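PDB 6RJ1: Mgp-operon protein 3 from Mycoplasma pneumoniae, which probably takes part in the adhesion of the bacterium to host cells, possibly by recognising sugars on their surface. Local coordinates for residues Y478-T491 and E703-S715. Sequence-based numbering, arbitrary orientation.
Sequences YWVVGEDQESGKAT and ELKSARENAQSTS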
ATOM      1  N   TYR A 478       4.268  11.809  -3.518  1.00 58.92           N
ATOM      2  CA  TYR A 478       3.012  12.414  -3.060  1.00 59.02           C
ATOM      3  C   TYR A 478       3.069  13.924  -3.244  1.00 63.83           C
ATOM      4  O   TYR A 478       4.154  14.488  -3.319  1.00 63.94           O
ATOM      5  CB  TYR A 478       2.732  12.050  -1.589  1.00 60.00           C
ATOM      6  CG  TYR A 478       3.769  12.576  -0.616  1.00 61.02           C
ATOM      7  CD1 TYR A 478       4.978  11.910  -0.427  1.00 61.72           C
ATOM      8  CD2 TYR A 478       3.531  13.729   0.130  1.00 62.04           C
ATOM      9  CE1 TYR A 478       5.931  12.387   0.467  1.00 62.14           C
ATOM     10  CE2 TYR A 478       4.479  14.215   1.028  1.00 63.29           C
ATOM     11  CZ  TYR A 478       5.675  13.534   1.200  1.00 71.67           C
ATOM     12  OH  TYR A 478       6.609  14.001   2.090  1.00 73.73           O
ATOM     13  N   TRP A 479       1.916  14.580  -3.294  1.00 60.95           N
ATOM     14  CA  TRP A 479       1.860  16.024  -3.487  1.00 61.11           C
ATOM     15  C   TRP A 479       1.435  16.799  -2.262  1.00 64.92           C
ATOM     16  O   TRP A 479       0.614  16.325  -1.489  1.00 64.26           O
ATOM     17  CB  TRP A 479       0.911  16.369  -4.639  1.00 59.68           C
ATOM     18  CG  TRP A 479       1.537  16.226  -5.984  1.00 60.71           C
ATOM     19  CD1 TRP A 479       2.210  17.184  -6.681  1.00 63.69           C
ATOM     20  CD2 TRP A 479       1.554  15.046  -6.799  1.00 60.68           C
ATOM     21  NE1 TRP A 479       2.653  16.674  -7.881  1.00 63.38           N
ATOM     22  CE2 TRP A 479       2.242  15.369  -7.991  1.00 64.73           C
ATOM     23  CE3 TRP A 479       1.049  13.744  -6.641  1.00 62.08           C
ATOM     24  CZ2 TRP A 479       2.442  14.439  -9.014  1.00 63.99           C
ATOM     25  CZ3 TRP A 479       1.246  12.825  -7.659  1.00 63.72           C
ATOM     26  CH2 TRP A 479       1.934  13.172  -8.827  1.00 64.41           C
ATOM     27  N   VAL A 480       2.007  17.990  -2.099  1.00 61.50           N
ATOM     28  CA  VAL A 480       1.661  19.019  -1.125  1.00 62.09           C
ATOM     29  C   VAL A 480       1.719  20.299  -1.985  1.00 70.42           C
ATOM     30  O   VAL A 480       2.810  20.779  -2.333  1.00 69.74           O
ATOM     31  CB  VAL A 480       2.554  19.108   0.146  1.00 64.63           C
ATOM     32  CG1 VAL A 480       2.138  20.300   1.011  1.00 64.36           C
ATOM     33  CG2 VAL A 480       2.503  17.824   0.959  1.00 63.69           C
ATOM     34  N   VAL A 481       0.549  20.766  -2.427  1.00 69.83           N
ATOM     35  CA  VAL A 481       0.448  21.927  -3.314  1.00 70.80           C
ATOM     36  C   VAL A 481      -0.355  23.049  -2.681  1.00 77.99           C
ATOM     37  O   VAL A 481      -1.228  22.798  -1.852  1.00 77.56           O
ATOM     38  CB  VAL A 481      -0.093  21.557  -4.732  1.00 74.38           C
ATOM     39  CG1 VAL A 481       0.899  20.703  -5.503  1.00 74.11           C
ATOM     40  CG2 VAL A 481      -1.449  20.860  -4.659  1.00 74.19           C
ATOM     41  N   GLY A 482      -0.049  24.275  -3.081  1.00 77.24           N
ATOM     42  CA  GLY A 482      -0.777  25.451  -2.629  1.00 78.04           C
ATOM     43  C   GLY A 482      -1.977  25.666  -3.526  1.00 84.98           C
ATOM     44  O   GLY A 482      -1.913  25.399  -4.733  1.00 85.11           O
ATOM     45  N   GLU A 483      -3.087  26.125  -2.940  1.00 83.32           N
ATOM     46  CA  GLU A 483      -4.323  26.423  -3.664  1.00 84.00           C
ATOM     47  C   GLU A 483      -4.047  27.550  -4.682  1.00 90.54           C
ATOM     48  O   GLU A 483      -4.490  27.481  -5.827  1.00 90.68           O
ATOM     49  CB  GLU A 483      -5.397  26.852  -2.656  1.00 85.37           C
ATOM     50  CG  GLU A 483      -6.819  26.744  -3.167  1.00 96.84           C
ATOM     51  CD  GLU A 483      -7.893  27.215  -2.204  1.00116.74           C
ATOM     52  OE1 GLU A 483      -9.066  27.298  -2.634  1.00109.46           O
ATOM     53  OE2 GLU A 483      -7.569  27.508  -1.028  1.00109.11           O
ATOM     54  N   ASP A 484      -3.259  28.548  -4.255  1.00 88.05           N
ATOM     55  CA  ASP A 484      -2.831  29.720  -5.009  1.00 88.49           C
ATOM     56  C   ASP A 484      -1.893  29.397  -6.187  1.00 92.31           C
ATOM     57  O   ASP A 484      -1.834  30.192  -7.131  1.00 92.81           O
ATOM     58  CB  ASP A 484      -2.136  30.707  -4.051  1.00 91.19           C
ATOM     59  CG  ASP A 484      -1.001  30.080  -3.246  1.00109.73           C
ATOM     60  OD1 ASP A 484      -1.285  29.195  -2.400  1.00110.66           O
ATOM     61  OD2 ASP A 484       0.171  30.470  -3.465  1.00119.41           O
ATOM     62  N   GLN A 485      -1.126  28.275  -6.108  1.00 87.03           N
ATOM     63  CA  GLN A 485      -0.151  27.843  -7.127  1.00 85.56           C
ATOM     64  C   GLN A 485      -0.803  27.399  -8.445  1.00 86.63           C
ATOM     65  O   GLN A 485      -1.960  26.989  -8.450  1.00 86.39           O
ATOM     66  CB  GLN A 485       0.731  26.701  -6.587  1.00 86.90           C
ATOM     67  CG  GLN A 485       1.799  27.123  -5.573  1.00105.82           C
ATOM     68  CD  GLN A 485       2.798  26.019  -5.253  1.00123.65           C
ATOM     69  OE1 GLN A 485       2.458  24.829  -5.123  1.00116.75           O
ATOM     70  NE2 GLN A 485       4.064  26.395  -5.098  1.00114.49           N
ATOM     71  N   GLU A 486      -0.051  27.477  -9.557  1.00 81.30           N
ATOM     72  CA  GLU A 486      -0.494  27.054 -10.893  1.00 80.38           C
ATOM     73  C   GLU A 486      -0.198  25.565 -11.080  1.00 82.20           C
ATOM     74  O   GLU A 486      -0.907  24.873 -11.814  1.00 82.49           O
ATOM     75  CB  GLU A 486       0.237  27.854 -11.986  1.00 81.94           C
ATOM     76  CG  GLU A 486      -0.317  29.248 -12.233  1.00 95.79           C
ATOM     77  CD  GLU A 486      -1.395  29.348 -13.296  1.00121.64           C
ATOM     78  OE1 GLU A 486      -2.537  28.904 -13.036  1.00129.89           O
ATOM     79  OE2 GLU A 486      -1.103  29.893 -14.383  1.00114.64           O
ATOM     80  N   SER A 487       0.880  25.093 -10.436  1.00 76.30           N
ATOM     81  CA  SER A 487       1.365  23.717 -10.470  1.00 75.15           C
ATOM     82  C   SER A 487       2.207  23.430  -9.217  1.00 76.40           C
ATOM     83  O   SER A 487       2.524  24.346  -8.456  1.00 76.27           O
ATOM     84  CB  SER A 487       2.170  23.461 -11.748  1.00 78.83           C
ATOM     85  OG  SER A 487       3.555  23.231 -11.534  1.00 89.35           O
ATOM     86  N   GLY A 488       2.559  22.163  -9.028  1.00 70.26           N
ATOM     87  CA  GLY A 488       3.377  21.730  -7.907  1.00 68.83           C
ATOM     88  C   GLY A 488       3.985  20.370  -8.140  1.00 69.44           C
ATOM     89  O   GLY A 488       3.280  19.442  -8.542  1.00 69.96           O
ATOM     90  N   LYS A 489       5.303  20.251  -7.907  1.00 63.02           N
ATOM     91  CA  LYS A 489       6.060  19.003  -8.047  1.00 61.13           C
ATOM     92  C   LYS A 489       5.760  18.112  -6.857  1.00 64.30           C
ATOM     93  O   LYS A 489       5.432  18.617  -5.773  1.00 65.22           O
ATOM     94  CB  LYS A 489       7.570  19.270  -8.106  1.00 62.27           C
ATOM     95  CG  LYS A 489       8.054  19.936  -9.382  1.00 65.09           C
ATOM     96  CD  LYS A 489       9.468  20.457  -9.215  1.00 70.26           C
ATOM     97  CE  LYS A 489       9.919  21.190 -10.450  1.00 80.17           C
ATOM     98  NZ  LYS A 489      11.356  21.543 -10.389  1.00 95.11           N
ATOM     99  N   ALA A 490       5.867  16.786  -7.058  1.00 57.62           N
ATOM    100  CA  ALA A 490       5.648  15.806  -6.005  1.00 55.64           C
ATOM    101  C   ALA A 490       6.886  15.690  -5.118  1.00 58.53           C
ATOM    102  O   ALA A 490       8.004  16.043  -5.533  1.00 57.60           O
ATOM    103  CB  ALA A 490       5.327  14.456  -6.623  1.00 56.20           C
ATOM    104  N   THR A 491       6.683  15.190  -3.895  1.00 55.02           N
ATOM    105  CA  THR A 491       7.735  14.908  -2.918  1.00 54.94           C
ATOM    106  C   THR A 491       7.975  13.405  -2.976  1.00 58.82           C
ATOM    107  O   THR A 491       7.016  12.637  -2.960  1.00 57.48           O
ATOM    108  CB  THR A 491       7.299  15.325  -1.499  1.00 62.53           C
ATOM    109  OG1 THR A 491       6.746  16.640  -1.530  1.00 64.44           O
ATOM    110  CG2 THR A 491       8.438  15.243  -0.479  1.00 56.82           C
ATOM    111  N   GLU A 703       5.253  20.307   8.982  1.00 76.56           N
ATOM    112  CA  GLU A 703       5.759  19.048   8.431  1.00 76.03           C
ATOM    113  C   GLU A 703       5.347  18.941   6.958  1.00 78.57           C
ATOM    114  O   GLU A 703       6.136  18.485   6.128  1.00 77.97           O
ATOM    115  CB  GLU A 703       5.251  17.838   9.233  1.00 77.45           C
ATOM    116  CG  GLU A 703       5.888  17.690  10.606  1.00 86.90           C
ATOM    117  CD  GLU A 703       5.311  16.587  11.476  1.00106.56           C
ATOM    118  OE1 GLU A 703       4.083  16.601  11.719  1.00 94.58           O
ATOM    119  OE2 GLU A 703       6.092  15.719  11.931  1.00102.05           O
ATOM    120  N   LEU A 704       4.129  19.405   6.635  1.00 74.99           N
ATOM    121  CA  LEU A 704       3.607  19.436   5.271  1.00 74.81           C
ATOM    122  C   LEU A 704       4.337  20.484   4.439  1.00 78.33           C
ATOM    123  O   LEU A 704       4.624  20.233   3.273  1.00 77.77           O
ATOM    124  CB  LEU A 704       2.095  19.713   5.262  1.00 74.88           C
ATOM    125  CG  LEU A 704       1.183  18.547   5.648  1.00 79.23           C
ATOM    126  CD1 LEU A 704      -0.228  19.023   5.893  1.00 79.45           C
ATOM    127  CD2 LEU A 704       1.198  17.440   4.600  1.00 80.46           C
ATOM    128  N   LYS A 705       4.673  21.642   5.052  1.00 75.29           N
ATOM    129  CA  LYS A 705       5.391  22.744   4.404  1.00 75.37           C
ATOM    130  C   LYS A 705       6.802  22.319   4.020  1.00 79.79           C
ATOM    131  O   LYS A 705       7.291  22.755   2.979  1.00 80.20           O
ATOM    132  CB  LYS A 705       5.430  23.974   5.304  1.00 78.44           C
ATOM    133  CG  LYS A 705       5.682  25.277   4.558  1.00 99.45           C
ATOM    134  CD  LYS A 705       5.681  26.436   5.514  1.00109.39           C
ATOM    135  CE  LYS A 705       6.104  27.713   4.828  1.00120.74           C
ATOM    136  NZ  LYS A 705       5.816  28.928   5.648  1.00127.81           N
ATOM    137  N   SER A 706       7.443  21.449   4.841  1.00 75.28           N
ATOM    138  CA  SER A 706       8.774  20.918   4.576  1.00 74.82           C
ATOM    139  C   SER A 706       8.754  20.019   3.353  1.00 78.15           C
ATOM    140  O   SER A 706       9.696  20.057   2.568  1.00 78.24           O
ATOM    141  CB  SER A 706       9.302  20.163   5.787  1.00 79.06           C
ATOM    142  OG  SER A 706       9.512  21.071   6.854  1.00 93.63           O
ATOM    143  N   ALA A 707       7.662  19.244   3.171  1.00 73.86           N
ATOM    144  CA  ALA A 707       7.472  18.352   2.032  1.00 73.22           C
ATOM    145  C   ALA A 707       7.280  19.155   0.742  1.00 77.49           C
ATOM    146  O   ALA A 707       7.805  18.752  -0.297  1.00 77.35           O
ATOM    147  CB  ALA A 707       6.287  17.432   2.274  1.00 73.60           C
ATOM    148  N   ARG A 708       6.574  20.307   0.817  1.00 73.88           N
ATOM    149  CA  ARG A 708       6.357  21.196  -0.330  1.00 73.91           C
ATOM    150  C   ARG A 708       7.680  21.860  -0.720  1.00 80.80           C
ATOM    151  O   ARG A 708       8.008  21.909  -1.906  1.00 80.48           O
ATOM    152  CB  ARG A 708       5.259  22.241  -0.033  1.00 71.99           C
ATOM    153  CG  ARG A 708       5.207  23.398  -1.029  1.00 80.31           C
ATOM    154  CD  ARG A 708       3.811  23.805  -1.421  1.00 88.29           C
ATOM    155  NE  ARG A 708       3.190  24.682  -0.433  1.00 99.49           N
ATOM    156  CZ  ARG A 708       2.647  25.858  -0.718  1.00120.85           C
ATOM    157  NH1 ARG A 708       2.660  26.320  -1.963  1.00109.80           N
ATOM    158  NH2 ARG A 708       2.087  26.587   0.239  1.00115.76           N
ATOM    159  N   GLU A 709       8.442  22.344   0.285  1.00 79.73           N
ATOM    160  CA  GLU A 709       9.740  22.994   0.106  1.00 80.24           C
ATOM    161  C   GLU A 709      10.760  22.019  -0.474  1.00 85.06           C
ATOM    162  O   GLU A 709      11.478  22.382  -1.407  1.00 85.31           O
ATOM    163  CB  GLU A 709      10.233  23.614   1.423  1.00 81.94           C
ATOM    164  CG  GLU A 709       9.536  24.924   1.767  1.00 96.87           C
ATOM    165  CD  GLU A 709       9.750  25.497   3.160  1.00126.08           C
ATOM    166  OE1 GLU A 709      10.451  24.860   3.980  1.00123.29           O
ATOM    167  OE2 GLU A 709       9.203  26.594   3.431  1.00120.24           O
ATOM    168  N   ASN A 710      10.788  20.773   0.041  1.00 81.73           N
ATOM    169  CA  ASN A 710      11.663  19.694  -0.438  1.00 81.31           C
ATOM    170  C   ASN A 710      11.358  19.343  -1.904  1.00 86.37           C
ATOM    171  O   ASN A 710      12.283  19.028  -2.651  1.00 86.86           O
ATOM    172  CB  ASN A 710      11.527  18.464   0.458  1.00 77.83           C
ATOM    173  CG  ASN A 710      12.320  17.260   0.038  1.00 90.30           C
ATOM    174  OD1 ASN A 710      13.495  17.111   0.356  1.00 83.64           O
ATOM    175  ND2 ASN A 710      11.684  16.345  -0.640  1.00 81.79           N
ATOM    176  N   ALA A 711      10.076  19.412  -2.309  1.00 83.07           N
ATOM    177  CA  ALA A 711       9.641  19.133  -3.677  1.00 83.66           C
ATOM    178  C   ALA A 711      10.052  20.251  -4.648  1.00 90.03           C
ATOM    179  O   ALA A 711      10.445  19.966  -5.781  1.00 89.13           O
ATOM    180  CB  ALA A 711       8.135  18.940  -3.711  1.00 84.35           C
ATOM    181  N   GLN A 712       9.965  21.518  -4.196  1.00 89.29           N
ATOM    182  CA  GLN A 712      10.260  22.719  -4.983  1.00 90.54           C
ATOM    183  C   GLN A 712      11.755  22.988  -5.182  1.00 98.10           C
ATOM    184  O   GLN A 712      12.109  23.796  -6.044  1.00 97.68           O
ATOM    185  CB  GLN A 712       9.548  23.949  -4.386  1.00 92.04           C
ATOM    186  CG  GLN A 712       8.294  24.395  -5.165  1.00114.62           C
ATOM    187  CD  GLN A 712       7.192  23.349  -5.306  1.00133.08           C
ATOM    188  OE1 GLN A 712       6.926  22.832  -6.401  1.00125.99           O
ATOM    189  NE2 GLN A 712       6.511  23.029  -4.212  1.00124.98           N
ATOM    190  N   SER A 713      12.624  22.295  -4.421  1.00 97.45           N
ATOM    191  CA  SER A 713      14.079  22.417  -4.517  1.00 98.29           C
ATOM    192  C   SER A 713      14.572  21.801  -5.831  1.00104.74           C
ATOM    193  O   SER A 713      14.217  20.661  -6.157  1.00103.51           O
ATOM    194  CB  SER A 713      14.753  21.748  -3.323  1.00102.41           C
ATOM    195  OG  SER A 713      16.152  21.978  -3.323  1.00113.11           O
ATOM    196  N   THR A 714      15.370  22.582  -6.590  1.00104.20           N
ATOM    197  CA  THR A 714      15.931  22.200  -7.887  1.00105.00           C
ATOM    198  C   THR A 714      17.404  21.852  -7.773  1.00112.01           C
ATOM    199  O   THR A 714      18.252  22.741  -7.772  1.00111.12           O
ATOM    200  CB  THR A 714      15.637  23.257  -8.967  1.00110.64           C
ATOM    201  OG1 THR A 714      15.834  24.572  -8.436  1.00105.71           O
ATOM    202  CG2 THR A 714      14.239  23.130  -9.534  1.00109.91           C
ATOM    203  N   SER A 715      17.693  20.540  -7.681  1.00112.61           N
ATOM    204  CA  SER A 715      19.015  19.909  -7.555  1.00114.31           C
ATOM    205  C   SER A 715      19.852  20.524  -6.419  1.00121.87           C
ATOM    206  O   SER A 715      19.774  20.047  -5.284  1.00122.12           O
ATOM    207  CB  SER A 715      19.757  19.902  -8.894  1.00118.23           C
ATOM    208  OG  SER A 715      20.985  19.195  -8.808  1.00128.17           O
TER
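Thr491 and Ala707 meet in the tightly packed part of this contact, where the Thr491 hydroxyl OG1 gives a hydrogen bond of 2.7 Å to Ala707 O. It comes from above the carbonyl plane, 58° out of it, while the helical donor Ala711 N reaches the same oxygen from the opposite face. On the helix side the neighbours are small: Ala707 CB lies 3.9 Å from Tyr478 CE2, and Ala711 CB sits against the carbonyl oxygens of Lys489 and Ala490. The Tyr478 hydroxyl is hydrogen-bonded to Thr496 OG1. Val480 sets its two methyls on the helix, CG1 over Leu704 O and CG2 3.9 Å from Leu704 CD2. A beta hairpin, strands 477-482 and 487-492 of a mixed sheet, is crossed by helix segment 703-712 at nearly a right angle (97° to strand 478-482), and Val723 of strand 723-732 also touches Thr491 and Ala707. Toward the hairpin turn the packing becomes more polar. The bent Arg708 chain runs past Val480 O, with Gly482 N over one face of its guanidinium and the Gln485 amide at its edge, almost perpendicular (84°). Gln485 OE1 instead accepts a hydrogen bond from Gly482 N at 3.3 Å. On the looser, more open flank, Lys489 N makes a weak 3.4 Å bond to Gln712 OE1, and the extended Lys489 chain carries NZ to 3.4 Å from Thr714 CG2.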